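Metallopeptidase containing co-catalytic metalloactive site (Shewanella denitrificans OS217, PDB 3B2Y) probably acts as a zinc-dependent metallocarboxypeptidase or related hydrolase of the M14 family, and carries a nickel ion at its metal site in this crystal. Local coordinates at residues Leu56-Ser61 with Asn102-Pro107; Pro67-Ser72 with Ala269-Ile274. All blocks are in the same frame, centred on the assembly; numbering follows the deposited sequence.

Contact 1 (Leu56-Ser61 with Asn102-Pro107); sequences LYQSAS and NLSLLP
Y57 and L105 form an antiparallel hydrogen-bonded pair that fastens strand 52-58 to strand 102-106. Y57 N donates to L105 O at 2.9 Å (N-H...O 167°), and L105 N returns an equally short bond to Y57 O. The same two oxygens also receive CA-H...O contacts, from L56 CA and S104 CA, so each is approached by two donors.

Packing is tightest around this pair. On the face of Y57, L105 and P107, the edge of the phenol ring meets the pyrrolidine, CE1 lying 3.9 Å from P107 CG, and the two side chains cross at about a right angle. L32 of helix 25-39 touches both of them. On the other face L56 holds CG anti to its backbone N (chi1 180°), which lets CD1 come within 4.2 Å of L106 CD1. Beside it the extended Q58 side chain runs along S104 until NE2 donates to S104 OG, 2.8 Å away and nearly in the amide plane; A161 of helix 155-161 touches both residues.

Beyond Q58 the chains diverge. S59 OG comes no nearer than 3.9 Å, to L103 N, and with S59 N and L103 O it is buried without a polar partner. S61 is exposed to solvent, while N102 ND2 donates a hydrogen bond to R63 O. The Y57-L105 bridge attaches the N-terminal hairpin, strands 42-49 and 52-58, to the six-stranded sheet, giving the eight-stranded mixed sheet expected of the M14 carboxypeptidase fold.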
ATOM      1  N   LEU A  56      -6.171  -3.446 -10.919  1.00 28.86           N
ATOM      2  CA  LEU A  56      -5.868  -2.009 -10.789  1.00 31.07           C
ATOM      3  C   LEU A  56      -7.172  -1.261 -11.055  1.00 32.46           C
ATOM      4  O   LEU A  56      -7.857  -1.558 -12.057  1.00 31.91           O
ATOM      5  CB  LEU A  56      -4.868  -1.602 -11.834  1.00 31.52           C
ATOM      6  CG  LEU A  56      -4.402  -0.156 -11.905  1.00 31.88           C
ATOM      7  CD1 LEU A  56      -3.663   0.264 -10.675  1.00 29.49           C
ATOM      8  CD2 LEU A  56      -3.559   0.067 -13.162  1.00 36.14           C
ATOM      9  N   TYR A  57      -7.546  -0.343 -10.181  1.00 30.75           N
ATOM     10  CA  TYR A  57      -8.685   0.517 -10.427  1.00 27.77           C
ATOM     11  C   TYR A  57      -8.243   1.933 -10.741  1.00 30.40           C
ATOM     12  O   TYR A  57      -7.441   2.460 -10.087  1.00 29.01           O
ATOM     13  CB  TYR A  57      -9.643   0.531  -9.254  1.00 31.07           C
ATOM     14  CG  TYR A  57     -10.134  -0.813  -8.931  1.00 27.57           C
ATOM     15  CD1 TYR A  57      -9.436  -1.622  -8.103  1.00 33.56           C
ATOM     16  CD2 TYR A  57     -11.277  -1.303  -9.516  1.00 26.24           C
ATOM     17  CE1 TYR A  57      -9.864  -2.884  -7.825  1.00 35.09           C
ATOM     18  CE2 TYR A  57     -11.712  -2.543  -9.264  1.00 30.32           C
ATOM     19  CZ  TYR A  57     -11.015  -3.338  -8.421  1.00 34.51           C
ATOM     20  OH  TYR A  57     -11.475  -4.572  -8.185  1.00 35.79           O
ATOM     21  N   GLN A  58      -8.812   2.515 -11.764  1.00 31.26           N
ATOM     22  CA  GLN A  58      -8.452   3.891 -12.161  1.00 33.77           C
ATOM     23  C   GLN A  58      -9.676   4.666 -12.584  1.00 35.16           C
ATOM     24  O   GLN A  58     -10.719   4.092 -12.828  1.00 32.57           O
ATOM     25  CB  GLN A  58      -7.484   3.865 -13.332  1.00 34.42           C
ATOM     26  CG  GLN A  58      -6.232   3.081 -13.167  1.00 37.74           C
ATOM     27  CD  GLN A  58      -5.320   3.278 -14.336  1.00 41.56           C
ATOM     28  OE1 GLN A  58      -5.640   2.893 -15.468  1.00 42.21           O
ATOM     29  NE2 GLN A  58      -4.193   3.925 -14.096  1.00 32.08           N
ATOM     30  N   SER A  59      -9.513   5.985 -12.720  1.00 42.99           N
ATOM     31  CA  SER A  59     -10.558   6.840 -13.273  1.00 46.01           C
ATOM     32  C   SER A  59     -10.846   6.376 -14.690  1.00 48.64           C
ATOM     33  O   SER A  59      -9.960   5.818 -15.378  1.00 42.98           O
ATOM     34  CB  SER A  59     -10.158   8.330 -13.282  1.00 47.75           C
ATOM     35  OG  SER A  59      -9.388   8.688 -12.139  1.00 52.08           O
ATOM     36  N   ALA A  60     -12.077   6.623 -15.137  1.00 52.85           N
ATOM     37  CA  ALA A  60     -12.512   6.184 -16.472  1.00 55.02           C
ATOM     38  C   ALA A  60     -11.643   6.819 -17.574  1.00 57.01           C
ATOM     39  O   ALA A  60     -11.489   6.242 -18.648  1.00 59.58           O
ATOM     40  CB  ALA A  60     -14.012   6.493 -16.690  1.00 56.56           C
ATOM     41  N   SER A  61     -11.068   7.991 -17.280  1.00 58.12           N
ATOM     42  CA  SER A  61     -10.091   8.649 -18.147  1.00 57.50           C
ATOM     43  C   SER A  61      -8.998   9.361 -17.335  1.00 55.99           C
ATOM     44  O   SER A  61      -9.308  10.076 -16.387  1.00 57.61           O
ATOM     45  CB  SER A  61     -10.800   9.699 -19.007  1.00 58.11           C
ATOM     46  OG  SER A  61     -11.973   9.171 -19.615  1.00 64.33           O
ATOM     47  N   ASN A 102      -5.811  11.956 -10.910  1.00 29.02           N
ATOM     48  CA  ASN A 102      -5.955  10.619 -11.516  1.00 30.94           C
ATOM     49  C   ASN A 102      -5.496   9.642 -10.463  1.00 31.64           C
ATOM     50  O   ASN A 102      -4.313   9.436 -10.295  1.00 28.21           O
ATOM     51  CB  ASN A 102      -5.116  10.515 -12.776  1.00 32.52           C
ATOM     52  CG  ASN A 102      -5.506  11.520 -13.814  1.00 35.66           C
ATOM     53  OD1 ASN A 102      -6.695  11.655 -14.140  1.00 29.50           O
ATOM     54  ND2 ASN A 102      -4.502  12.198 -14.396  1.00 29.44           N
ATOM     55  N   LEU A 103      -6.408   9.130  -9.664  1.00 28.57           N
ATOM     56  CA  LEU A 103      -6.004   8.230  -8.558  1.00 31.26           C
ATOM     57  C   LEU A 103      -6.142   6.801  -9.053  1.00 32.73           C
ATOM     58  O   LEU A 103      -7.175   6.426  -9.622  1.00 34.86           O
ATOM     59  CB  LEU A 103      -6.816   8.463  -7.285  1.00 30.10           C
ATOM     60  CG  LEU A 103      -6.464   7.641  -6.013  1.00 32.96           C
ATOM     61  CD1 LEU A 103      -4.973   7.800  -5.654  1.00 31.78           C
ATOM     62  CD2 LEU A 103      -7.270   8.088  -4.829  1.00 34.45           C
ATOM     63  N   SER A 104      -5.048   6.063  -8.935  1.00 27.29           N
ATOM     64  CA  SER A 104      -5.039   4.625  -9.240  1.00 27.23           C
ATOM     65  C   SER A 104      -4.880   3.834  -7.963  1.00 27.84           C
ATOM     66  O   SER A 104      -4.220   4.281  -7.051  1.00 28.69           O
ATOM     67  CB  SER A 104      -3.945   4.381 -10.245  1.00 26.67           C
ATOM     68  OG  SER A 104      -4.245   5.057 -11.499  1.00 29.78           O
ATOM     69  N   LEU A 105      -5.543   2.677  -7.886  1.00 27.90           N
ATOM     70  CA  LEU A 105      -5.575   1.845  -6.662  1.00 29.24           C
ATOM     71  C   LEU A 105      -5.262   0.377  -6.996  1.00 29.26           C
ATOM     72  O   LEU A 105      -5.736  -0.146  -7.976  1.00 28.68           O
ATOM     73  CB  LEU A 105      -6.953   1.937  -6.034  1.00 27.09           C
ATOM     74  CG  LEU A 105      -7.441   3.335  -5.694  1.00 32.85           C
ATOM     75  CD1 LEU A 105      -8.933   3.303  -5.420  1.00 43.03           C
ATOM     76  CD2 LEU A 105      -6.641   3.867  -4.523  1.00 33.60           C
ATOM     77  N   LEU A 106      -4.337  -0.206  -6.275  1.00 27.18           N
ATOM     78  CA  LEU A 106      -3.885  -1.605  -6.421  1.00 25.74           C
ATOM     79  C   LEU A 106      -4.041  -2.233  -5.007  1.00 27.58           C
ATOM     80  O   LEU A 106      -3.116  -2.318  -4.231  1.00 31.29           O
ATOM     81  CB  LEU A 106      -2.451  -1.607  -6.972  1.00 32.96           C
ATOM     82  CG  LEU A 106      -1.761  -2.827  -7.502  1.00 37.45           C
ATOM     83  CD1 LEU A 106      -2.459  -3.310  -8.793  1.00 32.34           C
ATOM     84  CD2 LEU A 106      -0.329  -2.415  -7.855  1.00 34.43           C
ATOM     85  N   PRO A 107      -5.271  -2.604  -4.653  1.00 28.94           N
ATOM     86  CA  PRO A 107      -5.645  -2.875  -3.291  1.00 34.22           C
ATOM     87  C   PRO A 107      -5.025  -4.150  -2.720  1.00 33.58           C
ATOM     88  O   PRO A 107      -4.862  -4.254  -1.517  1.00 34.42           O
ATOM     89  CB  PRO A 107      -7.183  -3.121  -3.381  1.00 35.83           C
ATOM     90  CG  PRO A 107      -7.601  -2.562  -4.624  1.00 40.87           C
ATOM     91  CD  PRO A 107      -6.412  -2.671  -5.566  1.00 33.42           C
TER

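Contact 2 (Pro67-Ser72 with Ala269-Ile274); sequences PSLLIS and AHCAPI
L69 and P67 pack against C271 and A272 where the last long helix, 253-271, lies over the mixed central sheet of the M14 alpha/beta fold. The contact is small, 159 Å² in all, and wholly apolar in its side chains. L69 sits at the start of strand 68-73, with its CB directed at the helix end. CG stands anti to the carbonyl carbon (chi1 -55°), and the chain forks there into two methyls that straddle one atom of the helix: CD2 lies 3.6 Å from C271 CB and CD1 3.7 Å from the same carbon. CD1 also faces the methyl of A272, more loosely, at 4.4 Å. F267, one turn earlier in the helix, touches L69 and also I71, two residues on along the strand.

A272 is the first residue to leave helical geometry, and its methyl points toward the sheet, next to P67 just before the strand. The backbone of A272 is tied down separately, its O accepting a hydrogen bond from R100 NE. P67 covers the helix end with its ring: CB is 4.0 Å from C271 O, while CG, reaching farther, lies 3.7 Å from that oxygen and 4.1 Å from A272 CB.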
ATOM      1  N   PRO A  67      -2.595  15.506 -11.424  1.00 32.04           N
ATOM      2  CA  PRO A  67      -1.539  14.605 -11.044  1.00 28.94           C
ATOM      3  C   PRO A  67      -2.007  13.147 -11.038  1.00 32.19           C
ATOM      4  O   PRO A  67      -3.196  12.851 -10.862  1.00 31.54           O
ATOM      5  CB  PRO A  67      -1.151  15.085  -9.639  1.00 34.25           C
ATOM      6  CG  PRO A  67      -2.395  15.771  -9.116  1.00 36.34           C
ATOM      7  CD  PRO A  67      -3.014  16.379 -10.311  1.00 29.58           C
ATOM      8  N   SER A  68      -1.057  12.249 -11.226  1.00 29.25           N
ATOM      9  CA  SER A  68      -1.342  10.823 -11.258  1.00 29.69           C
ATOM     10  C   SER A  68      -0.675  10.202 -10.047  1.00 28.51           C
ATOM     11  O   SER A  68       0.529  10.276  -9.888  1.00 30.43           O
ATOM     12  CB  SER A  68      -0.809  10.165 -12.530  1.00 32.58           C
ATOM     13  OG  SER A  68      -1.462  10.655 -13.708  1.00 31.39           O
ATOM     14  N   LEU A  69      -1.500   9.581  -9.213  1.00 26.35           N
ATOM     15  CA  LEU A  69      -1.063   9.015  -7.954  1.00 24.91           C
ATOM     16  C   LEU A  69      -1.561   7.572  -7.937  1.00 22.96           C
ATOM     17  O   LEU A  69      -2.645   7.267  -8.490  1.00 27.19           O
ATOM     18  CB  LEU A  69      -1.643   9.723  -6.746  1.00 24.48           C
ATOM     19  CG  LEU A  69      -1.461  11.217  -6.592  1.00 29.55           C
ATOM     20  CD1 LEU A  69      -2.198  11.648  -5.304  1.00 27.74           C
ATOM     21  CD2 LEU A  69      -0.007  11.628  -6.575  1.00 28.33           C
ATOM     22  N   LEU A  70      -0.746   6.731  -7.359  1.00 23.60           N
ATOM     23  CA  LEU A  70      -1.001   5.336  -7.140  1.00 26.28           C
ATOM     24  C   LEU A  70      -0.947   5.037  -5.651  1.00 25.69           C
ATOM     25  O   LEU A  70      -0.002   5.397  -4.981  1.00 28.07           O
ATOM     26  CB  LEU A  70       0.020   4.506  -7.913  1.00 24.96           C
ATOM     27  CG  LEU A  70      -0.060   2.976  -7.747  1.00 28.50           C
ATOM     28  CD1 LEU A  70      -1.414   2.462  -8.271  1.00 29.55           C
ATOM     29  CD2 LEU A  70       1.136   2.311  -8.486  1.00 28.65           C
ATOM     30  N   ILE A  71      -1.907   4.268  -5.139  1.00 26.36           N
ATOM     31  CA  ILE A  71      -1.834   3.700  -3.797  1.00 26.22           C
ATOM     32  C   ILE A  71      -1.989   2.177  -3.957  1.00 26.24           C
ATOM     33  O   ILE A  71      -2.847   1.700  -4.722  1.00 29.00           O
ATOM     34  CB  ILE A  71      -2.985   4.201  -2.855  1.00 29.88           C
ATOM     35  CG1 ILE A  71      -2.980   5.720  -2.750  1.00 28.56           C
ATOM     36  CG2 ILE A  71      -2.857   3.632  -1.435  1.00 36.82           C
ATOM     37  CD1 ILE A  71      -4.291   6.261  -2.126  1.00 32.61           C
ATOM     38  N   SER A  72      -1.055   1.461  -3.342  1.00 28.93           N
ATOM     39  CA  SER A  72      -1.029   0.030  -3.387  1.00 30.46           C
ATOM     40  C   SER A  72      -0.941  -0.560  -1.986  1.00 31.56           C
ATOM     41  O   SER A  72      -0.479   0.058  -1.031  1.00 30.32           O
ATOM     42  CB  SER A  72       0.155  -0.453  -4.226  1.00 32.98           C
ATOM     43  OG  SER A  72       1.388  -0.018  -3.639  1.00 40.08           O
ATOM     44  N   ALA A 269      -3.869  14.698   0.243  1.00 30.57           N
ATOM     45  CA  ALA A 269      -3.802  16.105   0.613  1.00 31.51           C
ATOM     46  C   ALA A 269      -2.497  16.814   0.170  1.00 31.13           C
ATOM     47  O   ALA A 269      -2.511  18.006  -0.171  1.00 31.46           O
ATOM     48  CB  ALA A 269      -3.998  16.295   2.117  1.00 30.62           C
ATOM     49  N   HIS A 270      -1.373  16.105   0.215  1.00 27.46           N
ATOM     50  CA  HIS A 270      -0.066  16.699  -0.117  1.00 25.05           C
ATOM     51  C   HIS A 270       0.114  16.759  -1.597  1.00 28.28           C
ATOM     52  O   HIS A 270       0.523  17.777  -2.128  1.00 27.93           O
ATOM     53  CB  HIS A 270       1.099  15.906   0.489  1.00 27.73           C
ATOM     54  CG  HIS A 270       2.407  16.595   0.304  1.00 30.37           C
ATOM     55  ND1 HIS A 270       3.202  16.410  -0.801  1.00 35.60           N
ATOM     56  CD2 HIS A 270       3.011  17.534   1.050  1.00 31.57           C
ATOM     57  CE1 HIS A 270       4.254  17.198  -0.718  1.00 31.15           C
ATOM     58  NE2 HIS A 270       4.174  17.872   0.410  1.00 39.63           N
ATOM     59  N   CYS A 271      -0.293  15.668  -2.261  1.00 31.06           N
ATOM     60  CA  CYS A 271       0.005  15.435  -3.677  1.00 30.14           C
ATOM     61  C   CYS A 271      -1.075  15.895  -4.632  1.00 35.86           C
ATOM     62  O   CYS A 271      -0.798  16.122  -5.809  1.00 41.38           O
ATOM     63  CB  CYS A 271       0.286  13.960  -3.914  1.00 29.68           C
ATOM     64  SG  CYS A 271       1.805  13.400  -3.099  1.00 38.89           S
ATOM     65  N   ALA A 272      -2.317  16.021  -4.147  1.00 34.33           N
ATOM     66  CA  ALA A 272      -3.369  16.581  -4.970  1.00 32.85           C
ATOM     67  C   ALA A 272      -4.124  17.567  -4.117  1.00 34.81           C
ATOM     68  O   ALA A 272      -5.248  17.298  -3.744  1.00 36.84           O
ATOM     69  CB  ALA A 272      -4.292  15.473  -5.496  1.00 33.15           C
ATOM     70  N   PRO A 273      -3.486  18.682  -3.747  1.00 36.66           N
ATOM     71  CA  PRO A 273      -4.130  19.600  -2.809  1.00 37.45           C
ATOM     72  C   PRO A 273      -5.418  20.238  -3.363  1.00 39.39           C
ATOM     73  O   PRO A 273      -5.637  20.319  -4.596  1.00 37.67           O
ATOM     74  CB  PRO A 273      -3.052  20.672  -2.521  1.00 38.85           C
ATOM     75  CG  PRO A 273      -2.033  20.526  -3.588  1.00 38.68           C
ATOM     76  CD  PRO A 273      -2.142  19.151  -4.162  1.00 39.48           C
ATOM     77  N   ILE A 274      -6.285  20.591  -2.427  1.00 39.92           N
ATOM     78  CA  ILE A 274      -7.432  21.473  -2.680  1.00 42.85           C
ATOM     79  C   ILE A 274      -6.927  22.902  -2.888  1.00 43.28           C
ATOM     80  O   ILE A 274      -6.645  23.318  -4.029  1.00 48.72           O
ATOM     81  CB  ILE A 274      -8.433  21.431  -1.489  1.00 41.69           C
ATOM     82  CG1 ILE A 274      -9.273  20.135  -1.578  1.00 41.34           C
ATOM     83  CG2 ILE A 274      -9.316  22.685  -1.477  1.00 49.44           C
ATOM     84  CD1 ILE A 274      -9.477  19.428  -0.269  1.00 40.79           C
TER

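Contacts 1 and 2 have centres about 12 Å apart and meet through neighbouring parallel strands of the mixed sheet, 102-106 and 68-73. Backbone pairing joins them directly, S104 N lying 2.7 Å from L69 O and N102 N 2.8 Å from P67 O, both probable hydrogen bonds. Along the chain their segments alternate: 56-61, 67-72, 102-107, then 269-274. Across the sheet the strands run in the order 42-49, 52-58, 102-106, 68-73, and the C-terminal end of helix 253-271 packs on the last of these. Together the contacts connect early and late parts of the chain within one alpha/beta fold, away from the metal site.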